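Local coordinates for glycoside transferase (PDB 6R2M), which is an extracellular glycoside hydrolase that probably acts on exopolysaccharide, with a transferase activity also possible, at residues R105-L110 and K124-I129; E260-Y265 and E289-S294. All coordinates share one frame; numbering follows the deposited sequence.

Contact 1. Residues R105-L110 and K124-I129; sequences RITEAL and KMADKI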
ATOM      1  N   ARG A 105       0.261  -3.138   6.145  1.00  7.37           N
ATOM      2  CA  ARG A 105      -0.551  -1.926   6.134  1.00  4.71           C
ATOM      3  C   ARG A 105      -1.530  -1.912   7.301  1.00  6.34           C
ATOM      4  O   ARG A 105      -1.673  -0.898   7.985  1.00  6.91           O
ATOM      5  CB  ARG A 105      -1.305  -1.809   4.810  1.00  5.39           C
ATOM      6  CG  ARG A 105      -2.081  -0.503   4.725  1.00  8.03           C
ATOM      7  CD  ARG A 105      -2.906  -0.438   3.449  1.00  8.01           C
ATOM      8  NE  ARG A 105      -2.062  -0.530   2.256  1.00  8.72           N
ATOM      9  CZ  ARG A 105      -1.951  -1.608   1.491  1.00  7.53           C
ATOM     10  NH1 ARG A 105      -2.604  -2.733   1.785  1.00  8.62           N
ATOM     11  NH2 ARG A 105      -1.170  -1.567   0.420  1.00 10.29           N
ATOM     12  N   ILE A 106      -2.192  -3.039   7.559  1.00  5.88           N
ATOM     13  CA  ILE A 106      -3.202  -3.092   8.610  1.00  5.39           C
ATOM     14  C   ILE A 106      -2.553  -2.937   9.979  1.00  4.37           C
ATOM     15  O   ILE A 106      -3.050  -2.193  10.833  1.00  7.37           O
ATOM     16  CB  ILE A 106      -4.006  -4.401   8.492  1.00  7.78           C
ATOM     17  CG1 ILE A 106      -4.997  -4.271   7.323  1.00  6.53           C
ATOM     18  CG2 ILE A 106      -4.768  -4.713   9.783  1.00  9.36           C
ATOM     19  CD1 ILE A 106      -5.570  -5.598   6.807  1.00  5.38           C
ATOM     20  N   THR A 107      -1.445  -3.654  10.221  1.00  6.22           N
ATOM     21  CA  THR A 107      -0.808  -3.560  11.527  1.00  7.41           C
ATOM     22  C   THR A 107      -0.224  -2.177  11.748  1.00  7.50           C
ATOM     23  O   THR A 107      -0.318  -1.644  12.855  1.00  8.27           O
ATOM     24  CB  THR A 107       0.274  -4.628  11.704  1.00  8.23           C
ATOM     25  OG1 THR A 107       1.262  -4.525  10.664  1.00  8.32           O
ATOM     26  CG2 THR A 107      -0.356  -6.006  11.679  1.00 12.12           C
ATOM     27  N   GLU A 108       0.327  -1.550  10.697  1.00  8.12           N
ATOM     28  CA  GLU A 108       0.781  -0.170  10.833  1.00  8.65           C
ATOM     29  C   GLU A 108      -0.369   0.750  11.220  1.00  9.98           C
ATOM     30  O   GLU A 108      -0.222   1.600  12.098  1.00  7.93           O
ATOM     31  CB  GLU A 108       1.427   0.312   9.535  1.00 11.37           C
ATOM     32  CG  GLU A 108       2.884  -0.087   9.426  1.00 14.88           C
ATOM     33  CD  GLU A 108       3.728   0.563  10.511  1.00 22.72           C
ATOM     34  OE1 GLU A 108       3.859   1.803  10.499  1.00 30.59           O
ATOM     35  OE2 GLU A 108       4.244  -0.160  11.381  1.00 19.83           O
ATOM     36  N   ALA A 109      -1.532   0.570  10.599  1.00  6.85           N
ATOM     37  CA  ALA A 109      -2.677   1.405  10.923  1.00  5.73           C
ATOM     38  C   ALA A 109      -3.113   1.196  12.367  1.00  7.31           C
ATOM     39  O   ALA A 109      -3.434   2.156  13.073  1.00  9.53           O
ATOM     40  CB  ALA A 109      -3.813   1.107   9.945  1.00  9.41           C
ATOM     41  N   LEU A 110      -3.084  -0.055  12.835  1.00  5.43           N
ATOM     42  CA  LEU A 110      -3.450  -0.348  14.214  1.00  5.27           C
ATOM     43  C   LEU A 110      -2.483   0.282  15.204  1.00  7.87           C
ATOM     44  O   LEU A 110      -2.911   0.796  16.247  1.00  6.40           O
ATOM     45  CB  LEU A 110      -3.507  -1.858  14.421  1.00  4.69           C
ATOM     46  CG  LEU A 110      -4.747  -2.550  13.830  1.00  6.31           C
ATOM     47  CD1 LEU A 110      -4.489  -4.030  13.810  1.00  9.67           C
ATOM     48  CD2 LEU A 110      -6.010  -2.247  14.624  1.00  6.96           C
ATOM     49  N   LYS A 124      -1.797  -4.174  20.852  1.00  9.92           N
ATOM     50  CA  LYS A 124      -1.590  -5.583  21.165  1.00 10.02           C
ATOM     51  C   LYS A 124      -2.134  -6.478  20.064  1.00  9.21           C
ATOM     52  O   LYS A 124      -1.562  -7.546  19.795  1.00  9.95           O
ATOM     53  CB  LYS A 124      -2.229  -5.942  22.511  1.00 11.62           C
ATOM     54  CG  LYS A 124      -1.844  -5.017  23.658  1.00 15.43           C
ATOM     55  CD  LYS A 124      -0.356  -4.724  23.704  1.00 20.58           C
ATOM     56  CE  LYS A 124      -0.012  -3.775  24.863  1.00 20.57           C
ATOM     57  NZ  LYS A 124       1.469  -3.687  25.102  1.00 11.66           N
ATOM     58  N   MET A 125      -3.218  -6.047  19.416  1.00  8.29           N
ATOM     59  CA  MET A 125      -3.738  -6.763  18.258  1.00  8.51           C
ATOM     60  C   MET A 125      -2.717  -6.783  17.131  1.00 10.06           C
ATOM     61  O   MET A 125      -2.474  -7.829  16.522  1.00  8.79           O
ATOM     62  CB  MET A 125      -5.046  -6.118  17.796  1.00  7.13           C
ATOM     63  CG  MET A 125      -5.652  -6.760  16.575  1.00  7.87           C
ATOM     64  SD  MET A 125      -7.233  -5.949  16.189  1.00 14.44           S
ATOM     65  CE  MET A 125      -7.655  -6.702  14.633  1.00 21.48           C
ATOM     66  N   ALA A 126      -2.091  -5.636  16.856  1.00  7.18           N
ATOM     67  CA  ALA A 126      -1.097  -5.574  15.792  1.00  5.36           C
ATOM     68  C   ALA A 126       0.127  -6.421  16.123  1.00  6.76           C
ATOM     69  O   ALA A 126       0.679  -7.087  15.232  1.00  8.70           O
ATOM     70  CB  ALA A 126      -0.706  -4.123  15.532  1.00  8.35           C
ATOM     71  N   ASP A 127       0.556  -6.415  17.398  1.00  6.63           N
ATOM     72  CA  ASP A 127       1.677  -7.257  17.827  1.00  7.44           C
ATOM     73  C   ASP A 127       1.425  -8.710  17.451  1.00  9.40           C
ATOM     74  O   ASP A 127       2.318  -9.406  16.943  1.00  9.07           O
ATOM     75  CB  ASP A 127       1.882  -7.180  19.351  1.00  7.73           C
ATOM     76  CG  ASP A 127       2.539  -5.885  19.844  1.00 11.10           C
ATOM     77  OD1 ASP A 127       3.067  -5.082  19.059  1.00  8.98           O
ATOM     78  OD2 ASP A 127       2.533  -5.691  21.092  1.00  9.46           O
ATOM     79  N   LYS A 128       0.212  -9.186  17.732  1.00  8.93           N
ATOM     80  CA  LYS A 128      -0.111 -10.600  17.558  1.00  8.38           C
ATOM     81  C   LYS A 128      -0.140 -10.954  16.083  1.00 10.22           C
ATOM     82  O   LYS A 128       0.434 -11.968  15.662  1.00 12.46           O
ATOM     83  CB  LYS A 128      -1.462 -10.929  18.208  1.00 11.98           C
ATOM     84  CG  LYS A 128      -1.578 -10.634  19.690  1.00 30.10           C
ATOM     85  CD  LYS A 128      -0.231 -10.559  20.367  1.00 31.35           C
ATOM     86  CE  LYS A 128      -0.335  -9.909  21.726  1.00 21.18           C
ATOM     87  NZ  LYS A 128      -0.017  -8.511  21.738  1.00 17.22           N
ATOM     88  N   ILE A 129      -0.792 -10.113  15.278  1.00  6.54           N
ATOM     89  CA  ILE A 129      -0.874 -10.377  13.844  1.00  8.33           C
ATOM     90  C   ILE A 129       0.513 -10.314  13.218  1.00 10.81           C
ATOM     91  O   ILE A 129       0.915 -11.204  12.459  1.00  8.20           O
ATOM     92  CB  ILE A 129      -1.840  -9.387  13.172  1.00  7.77           C
ATOM     93  CG1 ILE A 129      -3.273  -9.659  13.616  1.00 11.65           C
ATOM     94  CG2 ILE A 129      -1.763  -9.500  11.649  1.00  9.04           C
ATOM     95  CD1 ILE A 129      -4.219  -8.524  13.271  1.00 12.09           C
TER
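T107 and A126 meet where the two antiparallel helix segments come nearest, their CA atoms only 4.7 Å apart. A methyl group this small lets A126 press straight against the opposing backbone: its CB lies 3.7 Å from the carbonyl oxygen of T107 and 3.8 Å from CB of L110, wedged between two residues one helical turn apart. The segment axes approach to 8.6 Å with 155° between their directions. Next along the interface, the T107 methyl CG2 lies 3.8 Å from CG2 of I129, the two side chains crossing at a slant. The T107 rotamer (chi1 57°) sorts its branches, turning the methyl to the partner helix and OG1 back to the carbonyl oxygens of D103 and F104 in its own helix; the buried hydroxyl is thus satisfied locally and the seam stays apolar. Packing slackens at M125, whose extended chain runs past L110 and offers CG to CD1 of L110 at 4.1 Å. No hydrogen bond joins the two segments. The exposed flank of 124-129 is polar instead: K128 folds back so that its NZ reaches the carbonyl oxygen of K124 at 2.7 Å, which also receives the backbone N-H of K128. D127, though its CB points away from 105-110, bonds through OD1 to the hydroxyl of Y111, a polar tie between the helices just beyond 105-110. As a hairpin of consecutive helices, 100-116 and 120-136, the pair is backed by helix 66-79, against which I106 and M125 lie, while R105 and A109 face helix 50-62 and E108 reaches helix 165-170.

Contact 2. Residues E260-Y265 and E289-S294; sequences ESTAVY and EKMDTS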
ATOM      1  N   GLU A 260      -2.537   7.158 -17.750  1.00  8.13           N
ATOM      2  CA  GLU A 260      -1.918   7.546 -16.490  1.00 11.29           C
ATOM      3  C   GLU A 260      -2.606   6.817 -15.342  1.00  8.42           C
ATOM      4  O   GLU A 260      -3.703   6.276 -15.495  1.00 12.43           O
ATOM      5  CB  GLU A 260      -1.998   9.060 -16.297  1.00 10.59           C
ATOM      6  CG  GLU A 260      -1.067   9.843 -17.221  1.00 12.41           C
ATOM      7  CD  GLU A 260      -1.458  11.320 -17.335  1.00 10.24           C
ATOM      8  OE1 GLU A 260      -2.351  11.628 -18.151  1.00 12.27           O
ATOM      9  OE2 GLU A 260      -0.897  12.164 -16.592  1.00  8.60           O
ATOM     10  N   SER A 261      -1.942   6.794 -14.186  1.00  9.70           N
ATOM     11  CA  SER A 261      -2.441   6.089 -13.010  1.00  7.35           C
ATOM     12  C   SER A 261      -2.539   7.047 -11.837  1.00  7.07           C
ATOM     13  O   SER A 261      -1.563   7.722 -11.500  1.00  7.37           O
ATOM     14  CB  SER A 261      -1.534   4.923 -12.630  1.00 10.03           C
ATOM     15  OG  SER A 261      -1.714   4.576 -11.251  1.00  7.50           O
ATOM     16  N   THR A 262      -3.724   7.105 -11.221  1.00  6.36           N
ATOM     17  CA  THR A 262      -3.888   7.914 -10.017  1.00  6.84           C
ATOM     18  C   THR A 262      -2.925   7.470  -8.920  1.00  9.29           C
ATOM     19  O   THR A 262      -2.244   8.299  -8.303  1.00  7.51           O
ATOM     20  CB  THR A 262      -5.334   7.832  -9.545  1.00  8.01           C
ATOM     21  OG1 THR A 262      -6.181   8.407 -10.542  1.00  9.48           O
ATOM     22  CG2 THR A 262      -5.514   8.599  -8.249  1.00  7.27           C
ATOM     23  N   ALA A 263      -2.848   6.156  -8.667  1.00  6.96           N
ATOM     24  CA  ALA A 263      -1.968   5.674  -7.608  1.00  7.83           C
ATOM     25  C   ALA A 263      -0.508   6.020  -7.886  1.00  7.61           C
ATOM     26  O   ALA A 263       0.235   6.368  -6.960  1.00  7.53           O
ATOM     27  CB  ALA A 263      -2.143   4.167  -7.413  1.00  7.41           C
ATOM     28  N   VAL A 264      -0.088   5.962  -9.154  1.00  6.72           N
ATOM     29  CA  VAL A 264       1.284   6.322  -9.507  1.00  5.59           C
ATOM     30  C   VAL A 264       1.577   7.764  -9.132  1.00  6.35           C
ATOM     31  O   VAL A 264       2.634   8.070  -8.576  1.00  7.88           O
ATOM     32  CB  VAL A 264       1.540   6.063 -10.999  1.00  6.34           C
ATOM     33  CG1 VAL A 264       2.838   6.757 -11.422  1.00  9.05           C
ATOM     34  CG2 VAL A 264       1.650   4.570 -11.226  1.00 10.67           C
ATOM     35  N   TYR A 265       0.641   8.676  -9.402  1.00  4.76           N
ATOM     36  CA  TYR A 265       0.906  10.060  -9.010  1.00  5.59           C
ATOM     37  C   TYR A 265       0.850  10.250  -7.500  1.00  6.85           C
ATOM     38  O   TYR A 265       1.599  11.078  -6.959  1.00  7.40           O
ATOM     39  CB  TYR A 265      -0.073  11.001  -9.704  1.00  5.17           C
ATOM     40  CG  TYR A 265       0.253  11.186 -11.172  1.00  6.14           C
ATOM     41  CD1 TYR A 265       1.564  11.412 -11.581  1.00  6.93           C
ATOM     42  CD2 TYR A 265      -0.746  11.152 -12.140  1.00  6.31           C
ATOM     43  CE1 TYR A 265       1.881  11.577 -12.927  1.00  9.67           C
ATOM     44  CE2 TYR A 265      -0.442  11.333 -13.499  1.00  9.40           C
ATOM     45  CZ  TYR A 265       0.879  11.546 -13.875  1.00  9.53           C
ATOM     46  OH  TYR A 265       1.183  11.727 -15.209  1.00  9.42           O
ATOM     47  N   GLU A 289      -4.137  15.759  -8.571  1.00 10.75           N
ATOM     48  CA  GLU A 289      -5.405  16.481  -8.513  1.00 10.70           C
ATOM     49  C   GLU A 289      -6.141  16.430  -9.848  1.00 11.43           C
ATOM     50  O   GLU A 289      -7.377  16.389  -9.876  1.00 10.67           O
ATOM     51  CB  GLU A 289      -5.145  17.929  -8.069  1.00 11.63           C
ATOM     52  CG  GLU A 289      -4.702  17.992  -6.600  1.00 13.98           C
ATOM     53  CD  GLU A 289      -4.045  19.299  -6.206  1.00 26.12           C
ATOM     54  OE1 GLU A 289      -3.494  20.000  -7.089  1.00 28.15           O
ATOM     55  OE2 GLU A 289      -4.070  19.619  -4.997  1.00 28.57           O
ATOM     56  N   LYS A 290      -5.401  16.384 -10.957  1.00  7.27           N
ATOM     57  CA  LYS A 290      -6.017  16.342 -12.278  1.00  7.79           C
ATOM     58  C   LYS A 290      -6.751  15.026 -12.518  1.00  9.21           C
ATOM     59  O   LYS A 290      -7.801  15.002 -13.170  1.00  9.55           O
ATOM     60  CB  LYS A 290      -4.936  16.581 -13.341  1.00 13.74           C
ATOM     61  CG  LYS A 290      -5.370  16.283 -14.755  1.00 16.80           C
ATOM     62  CD  LYS A 290      -4.230  16.310 -15.777  1.00 17.21           C
ATOM     63  CE  LYS A 290      -3.239  15.201 -15.533  1.00 21.49           C
ATOM     64  NZ  LYS A 290      -2.354  14.804 -16.680  1.00 14.63           N
ATOM     65  N   MET A 291      -6.216  13.920 -12.007  1.00  8.52           N
ATOM     66  CA  MET A 291      -6.866  12.630 -12.210  1.00  8.76           C
ATOM     67  C   MET A 291      -8.265  12.629 -11.623  1.00  9.67           C
ATOM     68  O   MET A 291      -8.506  13.178 -10.546  1.00 11.09           O
ATOM     69  CB  MET A 291      -6.029  11.515 -11.572  1.00  9.06           C
ATOM     70  CG  MET A 291      -4.585  11.496 -12.072  1.00 13.65           C
ATOM     71  SD  MET A 291      -4.393  11.073 -13.820  1.00 13.37           S
ATOM     72  CE  MET A 291      -4.596  12.586 -14.657  1.00 23.51           C
ATOM     73  N   ASP A 292      -9.184  11.984 -12.329  1.00  8.75           N
ATOM     74  CA  ASP A 292     -10.591  11.943 -11.947  1.00  8.52           C
ATOM     75  C   ASP A 292     -10.864  10.625 -11.231  1.00  8.23           C
ATOM     76  O   ASP A 292     -10.808   9.552 -11.841  1.00 11.75           O
ATOM     77  CB  ASP A 292     -11.479  12.108 -13.181  1.00  9.72           C
ATOM     78  CG  ASP A 292     -12.958  12.120 -12.843  1.00 10.19           C
ATOM     79  OD1 ASP A 292     -13.312  12.153 -11.641  1.00 10.34           O
ATOM     80  OD2 ASP A 292     -13.775  12.115 -13.795  1.00 14.45           O
ATOM     81  N   THR A 293     -11.141  10.703  -9.932  1.00  8.59           N
ATOM     82  CA  THR A 293     -11.474   9.519  -9.149  1.00  6.53           C
ATOM     83  C   THR A 293     -12.958   9.467  -8.783  1.00  7.54           C
ATOM     84  O   THR A 293     -13.326   8.757  -7.844  1.00  8.04           O
ATOM     85  CB  THR A 293     -10.626   9.448  -7.871  1.00  8.91           C
ATOM     86  OG1 THR A 293     -10.794  10.647  -7.098  1.00  8.97           O
ATOM     87  CG2 THR A 293      -9.145   9.253  -8.191  1.00  9.11           C
ATOM     88  N   SER A 294     -13.820  10.208  -9.494  1.00  8.12           N
ATOM     89  CA  SER A 294     -15.188  10.424  -9.028  1.00  7.21           C
ATOM     90  C   SER A 294     -16.197   9.406  -9.554  1.00  9.15           C
ATOM     91  O   SER A 294     -17.347   9.414  -9.095  1.00 10.07           O
ATOM     92  CB  SER A 294     -15.660  11.836  -9.395  1.00 12.29           C
ATOM     93  OG  SER A 294     -15.750  12.009 -10.798  1.00 10.59           O
TER
HETATM   94  O   HOH W   1      -8.578   7.588 -11.339  1.00 21.88           O
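One carboxylate oxygen, E260 OE2, is gripped from two sides by different donors. K290, arriving from the other segment, places NZ 3.0 Å from E260 OE2 on its syn lone pair, forming a salt bridge, whereas the hydroxyl of Y265 donates to the anti lone pair of the same oxygen at an OH to OE2 distance of 2.5 Å. The phenol oxygen of Y265 is also bonded to the backbone N of V244, which fixes the end of the ring. The lysine gets there by a bend at chi3 (66°), and its chain crosses that of E260 at about a right angle. Next to this polar group lies M291, folded at chi2 and chi3, its sulfur 4.0 Å from CB of E260. That sulfur sits in the plane of the Y265 ring, at the edge and 5.1 Å from the ring centroid, a Met-aromatic contact, while CG of M291 is 3.9 Å from CD2 of Y265. The contact thus brings the start of helix 262-274 to the end of helix 278-290, the next helix in the chain, an arrangement consistent with the helical hairpins of an (alpha/alpha)6 barrel, the fold of several glycoside hydrolase families. S261 is the N-cap of the first helix, its OG accepting from the N-H of V264; M291 is where the second leaves helical geometry. T262 packs tightly here, with OG1 3.3 Å from CB of M291, and its methyl CG2 meets CG2 of T293 at 3.7 Å. A water links T262 OG1 to the carbonyl oxygen of D292, to which it donates. Beyond this, D292 OD1 accepts from the N-H of S294, an Asx turn, and also from the hydroxyl of the same serine, and K307 of helix 301-312 bonds to the carbonyl oxygens of E289 and M291.

Overall arrangement
From the N terminus, the chain first passes helices 21-29, 50-62 and 66-79, then reaches contact 1, which closes a short hairpin between helices 100-116 and 120-136. A run of small strands and further helices follows before contact 2, which closes a wider excursion: the remainder of helix 262-274, the turn, and nearly all of helix 278-290. The two loops come in series, neither nesting nor crossing. Their centres are 29 Å apart, on opposite sides of the chain's centre, and their nearest atoms remain about 10 Å from each other. Contact 1 joins mid-helix faces, contact 2 helix ends, and each links two helices consecutive in the chain of this largely helical fold.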